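Local coordinates for putative glucarate dehydratase (Pseudomonas fluorescens, PDB 4IT1), which probably catalyses the magnesium-dependent dehydration of D-glucarate to 5-dehydro-4-deoxy-D-glucarate, as a member of the mandelate racemase/muconate lactonizing enzyme family, at residues 97-102 / 322-327; 427-432 / 437-442; 48-53 / 415-420. One frame throughout, in Å; residues are numbered along the deposited sequence. Where two conformers were deposited one is given.

Followed from the N terminus, the chain first passes 48-53, where strand 50-60 of the three-stranded antiparallel sheet begins. It then runs through 97-102, whose helix is joined to 322-327 by contact 1; that pairing closes a loop holding much of the barrel. Residues 415-420 close contact 3 afterwards, so the loop of contact 1 lies wholly within the longer one; contact 3 itself ties helix 408-421 back to the N-terminal sheet. Contact 2 follows in series, a short local turn in which 437-442 folds back on helix 428-433. Contacts 2 and 3 touch, with Asp427 N probably hydrogen-bonded to Glu48 OE2, whereas contact 1 stands apart.

Contact 1 of 3, residues 97-102 / 322-327; sequences QLRRIV and LRDTQT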
loop_
_atom_site.group_PDB
_atom_site.type_symbol
_atom_site.label_atom_id
_atom_site.label_comp_id
_atom_site.label_asym_id
_atom_site.label_seq_id
_atom_site.Cartn_x
_atom_site.Cartn_y
_atom_site.Cartn_z
ATOM N N GLN A 97 -5.009 14.504 6.007
ATOM C CA GLN A 97 -5.788 15.418 6.845
ATOM C C GLN A 97 -7.080 14.725 7.274
ATOM O O GLN A 97 -7.368 14.641 8.466
ATOM C CB GLN A 97 -6.101 16.714 6.086
ATOM C CG GLN A 97 -7.011 17.704 6.801
ATOM C CD GLN A 97 -6.248 18.677 7.679
ATOM O OE1 GLN A 97 -5.862 18.352 8.808
ATOM N NE2 GLN A 97 -6.036 19.887 7.167
ATOM N N LEU A 98 -7.839 14.219 6.300
ATOM C CA LEU A 98 -9.079 13.479 6.572
ATOM C C LEU A 98 -8.915 12.357 7.609
ATOM O O LEU A 98 -9.815 12.132 8.421
ATOM C CB LEU A 98 -9.693 12.912 5.285
ATOM C CG LEU A 98 -10.866 11.933 5.478
ATOM C CD1 LEU A 98 -12.094 12.638 6.039
ATOM C CD2 LEU A 98 -11.235 11.184 4.210
ATOM N N ARG A 99 -7.779 11.661 7.571
ATOM C CA ARG A 99 -7.479 10.613 8.548
ATOM C C ARG A 99 -7.274 11.191 9.952
ATOM O O ARG A 99 -7.873 10.703 10.913
ATOM C CB ARG A 99 -6.265 9.773 8.117
ATOM C CG ARG A 99 -6.032 8.533 8.973
ATOM C CD ARG A 99 -4.957 7.614 8.400
ATOM N NE ARG A 99 -5.481 6.681 7.399
ATOM C CZ ARG A 99 -6.113 5.538 7.677
ATOM N NH1 ARG A 99 -6.319 5.164 8.936
ATOM N NH2 ARG A 99 -6.547 4.763 6.690
ATOM N N ARG A 100 -6.444 12.229 10.066
ATOM C CA ARG A 100 -6.174 12.855 11.364
ATOM C C ARG A 100 -7.447 13.397 12.011
ATOM O O ARG A 100 -7.595 13.357 13.234
ATOM C CB ARG A 100 -5.137 13.967 11.240
ATOM C CG ARG A 100 -3.691 13.490 11.232
ATOM C CD ARG A 100 -2.732 14.670 11.272
ATOM N NE ARG A 100 -3.168 15.744 10.379
ATOM C CZ ARG A 100 -2.615 16.042 9.205
ATOM N NH1 ARG A 100 -3.112 17.036 8.484
ATOM N NH2 ARG A 100 -1.569 15.365 8.749
ATOM N N ILE A 101 -8.358 13.886 11.173
ATOM C CA ILE A 101 -9.658 14.388 11.611
ATOM C C ILE A 101 -10.541 13.267 12.174
ATOM O O ILE A 101 -11.087 13.406 13.272
ATOM C CB ILE A 101 -10.364 15.173 10.474
ATOM C CG1 ILE A 101 -9.695 16.541 10.308
ATOM C CG2 ILE A 101 -11.860 15.339 10.732
ATOM C CD1 ILE A 101 -10.077 17.263 9.037
ATOM N N VAL A 102 -10.664 12.164 11.430
ATOM C CA VAL A 102 -11.453 11.013 11.879
ATOM C C VAL A 102 -10.923 10.452 13.203
ATOM O O VAL A 102 -11.705 10.044 14.060
ATOM C CB VAL A 102 -11.521 9.895 10.813
ATOM C CG1 VAL A 102 -12.182 8.645 11.376
ATOM C CG2 VAL A 102 -12.272 10.366 9.575
ATOM N N LEU A 322 -10.213 2.358 -0.055
ATOM C CA LEU A 322 -9.764 1.724 -1.289
ATOM C C LEU A 322 -8.257 1.552 -1.346
ATOM O O LEU A 322 -7.777 0.492 -1.735
ATOM C CB LEU A 322 -10.297 2.481 -2.510
ATOM C CG LEU A 322 -11.823 2.648 -2.589
ATOM C CD1 LEU A 322 -12.214 3.412 -3.841
ATOM C CD2 LEU A 322 -12.567 1.318 -2.537
ATOM N N ARG A 323 -7.520 2.579 -0.939
ATOM C CA ARG A 323 -6.067 2.519 -0.931
ATOM C C ARG A 323 -5.532 1.552 0.123
ATOM O O ARG A 323 -4.514 0.887 -0.106
ATOM C CB ARG A 323 -5.454 3.911 -0.769
ATOM C CG ARG A 323 -5.502 4.724 -2.054
ATOM C CD ARG A 323 -4.848 6.090 -1.908
ATOM N NE ARG A 323 -5.050 6.885 -3.120
ATOM C CZ ARG A 323 -4.756 8.177 -3.248
ATOM N NH1 ARG A 323 -4.238 8.863 -2.236
ATOM N NH2 ARG A 323 -4.980 8.790 -4.401
ATOM N N ASP A 324 -6.223 1.473 1.263
ATOM C CA ASP A 324 -5.861 0.537 2.328
ATOM C C ASP A 324 -6.081 -0.902 1.874
ATOM O O ASP A 324 -5.306 -1.800 2.216
ATOM C CB ASP A 324 -6.659 0.822 3.614
ATOM C CG ASP A 324 -6.066 1.959 4.447
ATOM O OD1 ASP A 324 -4.990 2.496 4.096
ATOM O OD2 ASP A 324 -6.684 2.315 5.472
ATOM N N THR A 325 -7.148 -1.107 1.105
ATOM C CA THR A 325 -7.446 -2.401 0.491
ATOM C C THR A 325 -6.348 -2.860 -0.499
ATOM O O THR A 325 -6.062 -4.062 -0.609
ATOM C CB THR A 325 -8.823 -2.367 -0.197
ATOM O OG1 THR A 325 -9.839 -2.147 0.790
ATOM C CG2 THR A 325 -9.120 -3.663 -0.892
ATOM N N GLN A 326 -5.734 -1.902 -1.195
ATOM C CA GLN A 326 -4.647 -2.194 -2.127
ATOM C C GLN A 326 -3.411 -2.601 -1.339
ATOM O O GLN A 326 -2.734 -3.581 -1.677
ATOM C CB GLN A 326 -4.322 -0.975 -2.994
ATOM C CG GLN A 326 -5.437 -0.521 -3.916
ATOM C CD GLN A 326 -4.976 0.558 -4.872
ATOM O OE1 GLN A 326 -4.344 0.276 -5.889
ATOM N NE2 GLN A 326 -5.288 1.803 -4.548
ATOM N N THR A 327 -3.128 -1.844 -0.281
ATOM C CA THR A 327 -2.079 -2.213 0.666
ATOM C C THR A 327 -2.296 -3.635 1.158
ATOM O O THR A 327 -1.374 -4.447 1.103
ATOM C CB THR A 327 -2.015 -1.248 1.853
ATOM O OG1 THR A 327 -1.878 0.079 1.352
ATOM C CG2 THR A 327 -0.807 -1.564 2.729
#
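Arg99 and Asp324 reach for each other from opposite directions between two helices that do not otherwise meet here: their CA atoms, the nearest pair between 97-102 and 322-327, are 12.0 Å apart. The length of arginine suits a distance of this size. Arg99 sends CG off anti to its own N and keeps to an extended course until chi3 (-85°), where the chain bends and turns the guanidinium toward the acid. One arm does the touching, with Arg99 NH2 2.7 Å from Asp324 OD2 in a salt bridge. The oxygen lies at the edge of the guanidinium and near its plane, but the carboxylate is twisted 40° from that plane, and Asp324 OD1 stays 3.8 Å from Arg99 NH2. The bridge is therefore one-pronged, not a two-pronged fork. In the two-domain layout of the enolase superfamily it links helix 95-107 of the N-terminal capping domain to helix 322-334 of the barrel domain. Between them runs helix 128-148, whose Tyr133 makes a cation-pi contact with Arg99 and whose Glu137 accepts from the N atoms of Leu322 and Arg323. Asp324 sits in the first turn of its helix, where a negative charge is probably favoured by the helix dipole. A leucine in its place would probably leave the Arg99 guanidinium without its charged mate and its end freer to swing. Each helix also carries a side-chain hydrogen bond within the segment. Arg100 NH1 donates to Gln97 OE1 at 3.1 Å, approaching from above the amide's carbonyl plane. Within 322-327, Arg323 O is gripped twice, by Thr327 N and Thr327 OG1, which come to opposite faces of the carbonyl plane.

Contact 2 of 3, residues 427-432 / 437-442; sequences DDVRQM and PDWKAL
Met432 CB and CG form the bump that rests on the flat face of the Trp439 indole. Met432 CG presses over the five-membered ring, 3.4 Å from the centroid and 7° off the ring normal, a close CH-pi contact. Met432 CB sits beside it, 3.6 Å from Trp439 CD1. The bend at chi2 (56°) sets SD higher above the six-membered ring, 4.9 Å from its centroid, in a more distant Met-aromatic contact; a further bend at chi3 turns only CE. An unbranched thioether suits this place because no branch keeps CG off the face. One turn earlier on the helix, Val429 supplies a different shape. Its two methyls form a fork, and the methyl of Ala441 settles at its mouth, with Ala441 CB 4.1 Å from Val429 CG2 and 4.2 Å from Val429 CG1. Val429 CG1 also meets the indole, 4.1 Å from Trp439 CD1. Ala441, at the centre of an inverse gamma turn, brings a small side chain to this notch. The C-terminal segment 437-442 returns past the short helix 428-433, with Trp439 against it. Asp427 caps the N terminus of that helix: its OD1 accepts from Arg430 N at 2.7 Å. Leu41 packs on Met432 from outside the segments, and the Met432 side chain is about 11 Å from that of Lys215, the predicted proton acceptor. Across the two segments the grip is thus apolar and dispersive, while the polar atoms of the tryptophan are satisfied elsewhere: Trp439 NE1 gives its hydrogen to Ser44 O, and Trp439 O accepts from Gln433 NE2, so the indole can be laid against carbon and sulfur without stranding its N-H.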
loop_
_atom_site.group_PDB
_atom_site.type_symbol
_atom_site.label_atom_id
_atom_site.label_comp_id
_atom_site.label_asym_id
_atom_site.label_seq_id
_atom_site.Cartn_x
_atom_site.Cartn_y
_atom_site.Cartn_z
ATOM N N ASP A 427 -30.057 -6.401 14.662
ATOM C CA ASP A 427 -30.051 -7.437 15.684
ATOM C C ASP A 427 -30.678 -8.735 15.219
ATOM O O ASP A 427 -31.847 -9.016 15.508
ATOM C CB ASP A 427 -30.758 -6.969 16.955
ATOM C CG ASP A 427 -30.306 -7.744 18.202
ATOM O OD1 ASP A 427 -29.967 -8.951 18.097
ATOM O OD2 ASP A 427 -30.294 -7.136 19.293
ATOM N N ASP A 428 -29.888 -9.552 14.535
ATOM C CA ASP A 428 -30.369 -10.847 14.076
ATOM C C ASP A 428 -30.747 -11.751 15.255
ATOM O O ASP A 428 -31.572 -12.666 15.115
ATOM C CB ASP A 428 -29.322 -11.538 13.196
ATOM C CG ASP A 428 -28.925 -10.716 11.975
ATOM O OD1 ASP A 428 -29.128 -9.477 11.960
ATOM O OD2 ASP A 428 -28.375 -11.324 11.026
ATOM N N VAL A 429 -30.135 -11.493 16.412
ATOM C CA VAL A 429 -30.346 -12.322 17.597
ATOM C C VAL A 429 -31.711 -12.031 18.223
ATOM O O VAL A 429 -32.494 -12.958 18.441
ATOM C CB VAL A 429 -29.226 -12.157 18.655
ATOM C CG1 VAL A 429 -29.409 -13.168 19.778
ATOM C CG2 VAL A 429 -27.850 -12.314 18.027
ATOM N N ARG A 430 -31.993 -10.757 18.514
ATOM C CA ARG A 430 -33.335 -10.381 18.971
ATOM C C ARG A 430 -34.385 -10.857 17.971
ATOM O O ARG A 430 -35.394 -11.464 18.349
ATOM C CB ARG A 430 -33.461 -8.873 19.183
ATOM C CG ARG A 430 -34.722 -8.498 19.956
ATOM C CD ARG A 430 -34.631 -7.136 20.641
ATOM N NE ARG A 430 -33.536 -7.021 21.621
ATOM C CZ ARG A 430 -33.408 -7.760 22.725
ATOM N NH1 ARG A 430 -32.379 -7.561 23.533
ATOM N NH2 ARG A 430 -34.285 -8.716 23.017
ATOM N N GLN A 431 -34.121 -10.607 16.689
ATOM C CA GLN A 431 -35.061 -10.967 15.640
ATOM C C GLN A 431 -35.377 -12.451 15.665
ATOM O O GLN A 431 -36.543 -12.826 15.589
ATOM C CB GLN A 431 -34.546 -10.522 14.266
ATOM C CG GLN A 431 -35.555 -10.664 13.129
ATOM C CD GLN A 431 -36.822 -9.839 13.331
ATOM O OE1 GLN A 431 -36.795 -8.739 13.894
ATOM N NE2 GLN A 431 -37.941 -10.371 12.861
ATOM N N MET A 432 -34.357 -13.299 15.805
ATOM C CA MET A 432 -34.609 -14.744 15.888
ATOM C C MET A 432 -35.450 -15.109 17.113
ATOM O O MET A 432 -36.161 -16.125 17.096
ATOM C CB MET A 432 -33.306 -15.561 15.844
ATOM C CG MET A 432 -33.487 -17.080 15.844
ATOM S SD MET A 432 -34.515 -17.803 14.526
ATOM C CE MET A 432 -33.325 -17.906 13.206
ATOM N N PRO A 437 -38.302 -18.369 21.208
ATOM C CA PRO A 437 -38.147 -17.482 22.370
ATOM C C PRO A 437 -36.884 -17.781 23.189
ATOM O O PRO A 437 -36.275 -16.851 23.708
ATOM C CB PRO A 437 -39.427 -17.726 23.187
ATOM C CG PRO A 437 -39.914 -19.072 22.746
ATOM C CD PRO A 437 -39.524 -19.193 21.296
ATOM N N ASP A 438 -36.486 -19.053 23.256
ATOM C CA ASP A 438 -35.281 -19.479 23.988
ATOM C C ASP A 438 -33.932 -19.328 23.237
ATOM O O ASP A 438 -32.928 -19.911 23.655
ATOM C CB ASP A 438 -35.441 -20.928 24.453
ATOM C CG ASP A 438 -36.680 -21.141 25.339
ATOM O OD1 ASP A 438 -36.874 -20.396 26.335
ATOM O OD2 ASP A 438 -37.459 -22.077 25.043
ATOM N N TRP A 439 -33.897 -18.529 22.167
ATOM C CA TRP A 439 -32.704 -18.421 21.300
ATOM C C TRP A 439 -31.601 -17.528 21.853
ATOM O O TRP A 439 -31.847 -16.378 22.240
ATOM C CB TRP A 439 -33.095 -17.920 19.903
ATOM C CG TRP A 439 -31.948 -17.745 18.906
ATOM C CD1 TRP A 439 -31.251 -16.601 18.657
ATOM C CD2 TRP A 439 -31.423 -18.738 18.009
ATOM N NE1 TRP A 439 -30.319 -16.817 17.670
ATOM C CE2 TRP A 439 -30.399 -18.122 17.259
ATOM C CE3 TRP A 439 -31.720 -20.088 17.770
ATOM C CZ2 TRP A 439 -29.660 -18.810 16.280
ATOM C CZ3 TRP A 439 -30.989 -20.777 16.800
ATOM C CH2 TRP A 439 -29.967 -20.133 16.067
ATOM N N LYS A 440 -30.376 -18.053 21.837
ATOM C CA LYS A 440 -29.200 -17.296 22.269
ATOM C C LYS A 440 -28.126 -17.271 21.181
ATOM O O LYS A 440 -28.118 -18.109 20.279
ATOM C CB LYS A 440 -28.634 -17.879 23.575
ATOM C CG LYS A 440 -29.622 -17.948 24.738
ATOM C CD LYS A 440 -30.046 -16.566 25.227
ATOM C CE LYS A 440 -30.884 -16.653 26.500
ATOM N NZ LYS A 440 -32.013 -17.621 26.369
ATOM N N ALA A 441 -27.232 -16.293 21.258
ATOM C CA ALA A 441 -26.131 -16.165 20.307
ATOM C C ALA A 441 -25.010 -17.184 20.572
ATOM O O ALA A 441 -23.931 -16.808 21.005
ATOM C CB ALA A 441 -25.579 -14.745 20.354
ATOM N N LEU A 442 -25.278 -18.463 20.332
ATOM C CA LEU A 442 -24.276 -19.519 20.485
ATOM C C LEU A 442 -23.307 -19.569 19.296
ATOM O O LEU A 442 -23.726 -19.443 18.141
ATOM C CB LEU A 442 -24.942 -20.883 20.692
ATOM C CG LEU A 442 -25.867 -21.076 21.912
ATOM C CD1 LEU A 442 -26.319 -22.527 22.007
ATOM C CD2 LEU A 442 -25.187 -20.654 23.217
#

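Contact 3 of 3, residues 48-53 / 415-420; sequences EPFALR and HDQYLT
Phe50 offers the edge of its ring to Gln417, whose amide oxygen OE1 lies close to the ring plane, 3.2 Å from Phe50 CE1. Ring and amide planes are turned 63° apart, so the two flat groups do not stack. Neither Phe50 face is used by helix segment 415-420; Tyr182 meets the ring with its plane at about a right angle, and Ile423 also packs on Phe50. The other flat group is the Tyr418 ring, approached obliquely by Leu52 CD2, which is 4.0 Å from Tyr418 CD1; Arg424 makes a cation-pi contact with the same ring. Phe50 and Leu52, two residues apart on strand 50-60, both point to the helix, while Arg53 starts off away from it; its NE forms a salt bridge with Glu69. On the helix, Gln417 leaves with CG anti to N (chi1 -160°) and stays extended, which gives the amide the length to reach the phenyl edge. Helix 408-421 is thereby laid against the N-terminal antiparallel sheet, in which this strand is the central one; Tyr418 also packs on Pro32 of the neighbouring strand. Phe50 and Leu52 give the strand an apolar flank, yet glutamine fits there because its NE2 is held by Ala34 O and Glu379 OE2, which fixes the amide's rotation and leaves OE1 at the phenyl rim, where its partial negative charge is probably matched by the slightly positive ring hydrogens.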
loop_
_atom_site.group_PDB
_atom_site.type_symbol
_atom_site.label_atom_id
_atom_site.label_comp_id
_atom_site.label_asym_id
_atom_site.label_seq_id
_atom_site.Cartn_x
_atom_site.Cartn_y
_atom_site.Cartn_z
ATOM N N GLU A 48 -33.750 -8.993 9.954
ATOM C CA GLU A 48 -34.946 -8.196 10.162
ATOM C C GLU A 48 -35.565 -7.841 8.800
ATOM O O GLU A 48 -34.853 -7.788 7.792
ATOM C CB GLU A 48 -34.564 -6.934 10.928
ATOM C CG GLU A 48 -34.284 -7.201 12.399
ATOM C CD GLU A 48 -33.377 -6.161 13.012
ATOM O OE1 GLU A 48 -33.899 -5.253 13.687
ATOM O OE2 GLU A 48 -32.147 -6.246 12.812
ATOM N N PRO A 49 -36.891 -7.595 8.759
ATOM C CA PRO A 49 -37.527 -7.218 7.490
ATOM C C PRO A 49 -36.934 -5.955 6.862
ATOM O O PRO A 49 -37.194 -5.679 5.687
ATOM C CB PRO A 49 -38.995 -7.001 7.877
ATOM C CG PRO A 49 -38.974 -6.765 9.352
ATOM C CD PRO A 49 -37.865 -7.634 9.863
ATOM N N PHE A 50 -36.143 -5.203 7.630
ATOM C CA PHE A 50 -35.406 -4.063 7.078
ATOM C C PHE A 50 -33.933 -4.108 7.447
ATOM O O PHE A 50 -33.543 -4.777 8.404
ATOM C CB PHE A 50 -36.046 -2.730 7.477
ATOM C CG PHE A 50 -37.478 -2.611 7.045
ATOM C CD1 PHE A 50 -37.797 -2.148 5.770
ATOM C CD2 PHE A 50 -38.512 -3.000 7.895
ATOM C CE1 PHE A 50 -39.121 -2.058 5.359
ATOM C CE2 PHE A 50 -39.838 -2.912 7.490
ATOM C CZ PHE A 50 -40.144 -2.439 6.219
ATOM N N ALA A 51 -33.125 -3.409 6.654
ATOM C CA ALA A 51 -31.692 -3.302 6.879
ATOM C C ALA A 51 -31.261 -1.867 6.604
ATOM O O ALA A 51 -31.798 -1.214 5.708
ATOM C CB ALA A 51 -30.937 -4.287 5.995
ATOM N N LEU A 52 -30.298 -1.380 7.380
ATOM C CA LEU A 52 -29.911 0.029 7.362
ATOM C C LEU A 52 -28.633 0.286 6.564
ATOM O O LEU A 52 -27.881 -0.644 6.256
ATOM C CB LEU A 52 -29.738 0.543 8.795
ATOM C CG LEU A 52 -30.770 0.093 9.842
ATOM C CD1 LEU A 52 -30.388 0.581 11.236
ATOM C CD2 LEU A 52 -32.175 0.544 9.463
ATOM N N ARG A 53 -28.398 1.559 6.245
ATOM C CA ARG A 53 -27.285 1.982 5.403
ATOM C C ARG A 53 -27.252 3.497 5.416
ATOM O O ARG A 53 -28.271 4.129 5.670
ATOM C CB ARG A 53 -27.484 1.489 3.960
ATOM C CG ARG A 53 -26.201 1.282 3.168
ATOM C CD ARG A 53 -25.568 -0.076 3.455
ATOM N NE ARG A 53 -24.211 -0.157 2.915
ATOM C CZ ARG A 53 -23.313 -1.077 3.255
ATOM N NH1 ARG A 53 -23.611 -2.014 4.146
ATOM N NH2 ARG A 53 -22.108 -1.054 2.703
ATOM N N HIS A 415 -35.047 7.104 2.771
ATOM C CA HIS A 415 -34.835 7.836 4.022
ATOM C C HIS A 415 -36.110 7.832 4.879
ATOM O O HIS A 415 -36.031 7.757 6.108
ATOM C CB HIS A 415 -34.399 9.274 3.728
ATOM C CG HIS A 415 -34.230 10.125 4.949
ATOM N ND1 HIS A 415 -32.996 10.532 5.407
ATOM C CD2 HIS A 415 -35.140 10.656 5.800
ATOM C CE1 HIS A 415 -33.152 11.276 6.487
ATOM N NE2 HIS A 415 -34.443 11.364 6.749
ATOM N N ASP A 416 -37.271 7.924 4.226
ATOM C CA ASP A 416 -38.560 7.868 4.916
ATOM C C ASP A 416 -38.809 6.469 5.475
ATOM O O ASP A 416 -39.319 6.322 6.586
ATOM C CB ASP A 416 -39.707 8.277 3.982
ATOM C CG ASP A 416 -39.633 9.735 3.556
ATOM O OD1 ASP A 416 -38.940 10.528 4.234
ATOM O OD2 ASP A 416 -40.270 10.085 2.539
ATOM N N GLN A 417 -38.446 5.445 4.696
ATOM C CA GLN A 417 -38.612 4.054 5.133
ATOM C C GLN A 417 -37.682 3.760 6.306
ATOM O O GLN A 417 -37.960 2.880 7.126
ATOM C CB GLN A 417 -38.386 3.056 3.990
ATOM C CG GLN A 417 -39.005 1.686 4.260
ATOM C CD GLN A 417 -38.961 0.728 3.070
ATOM O OE1 GLN A 417 -39.866 -0.087 2.892
ATOM N NE2 GLN A 417 -37.906 0.814 2.260
ATOM N N TYR A 418 -36.585 4.511 6.381
ATOM C CA TYR A 418 -35.694 4.461 7.530
ATOM C C TYR A 418 -36.424 4.967 8.765
ATOM O O TYR A 418 -36.464 4.285 9.794
ATOM C CB TYR A 418 -34.432 5.285 7.267
ATOM C CG TYR A 418 -33.558 5.510 8.479
ATOM C CD1 TYR A 418 -32.679 4.518 8.925
ATOM C CD2 TYR A 418 -33.596 6.721 9.178
ATOM C CE1 TYR A 418 -31.870 4.721 10.035
ATOM C CE2 TYR A 418 -32.793 6.933 10.289
ATOM C CZ TYR A 418 -31.933 5.929 10.711
ATOM O OH TYR A 418 -31.131 6.128 11.806
ATOM N N LEU A 419 -37.018 6.153 8.638
ATOM C CA LEU A 419 -37.677 6.833 9.756
ATOM C C LEU A 419 -38.823 6.024 10.354
ATOM O O LEU A 419 -39.074 6.089 11.553
ATOM C CB LEU A 419 -38.172 8.215 9.321
ATOM C CG LEU A 419 -37.118 9.289 9.004
ATOM C CD1 LEU A 419 -37.749 10.452 8.256
ATOM C CD2 LEU A 419 -36.400 9.792 10.250
ATOM N N THR A 420 -39.481 5.230 9.520
ATOM C CA THR A 420 -40.700 4.530 9.909
ATOM C C THR A 420 -40.522 3.039 10.248
ATOM O O THR A 420 -41.456 2.407 10.747
ATOM C CB THR A 420 -41.773 4.660 8.806
ATOM O OG1 THR A 420 -41.271 4.095 7.590
ATOM C CG2 THR A 420 -42.137 6.132 8.564
#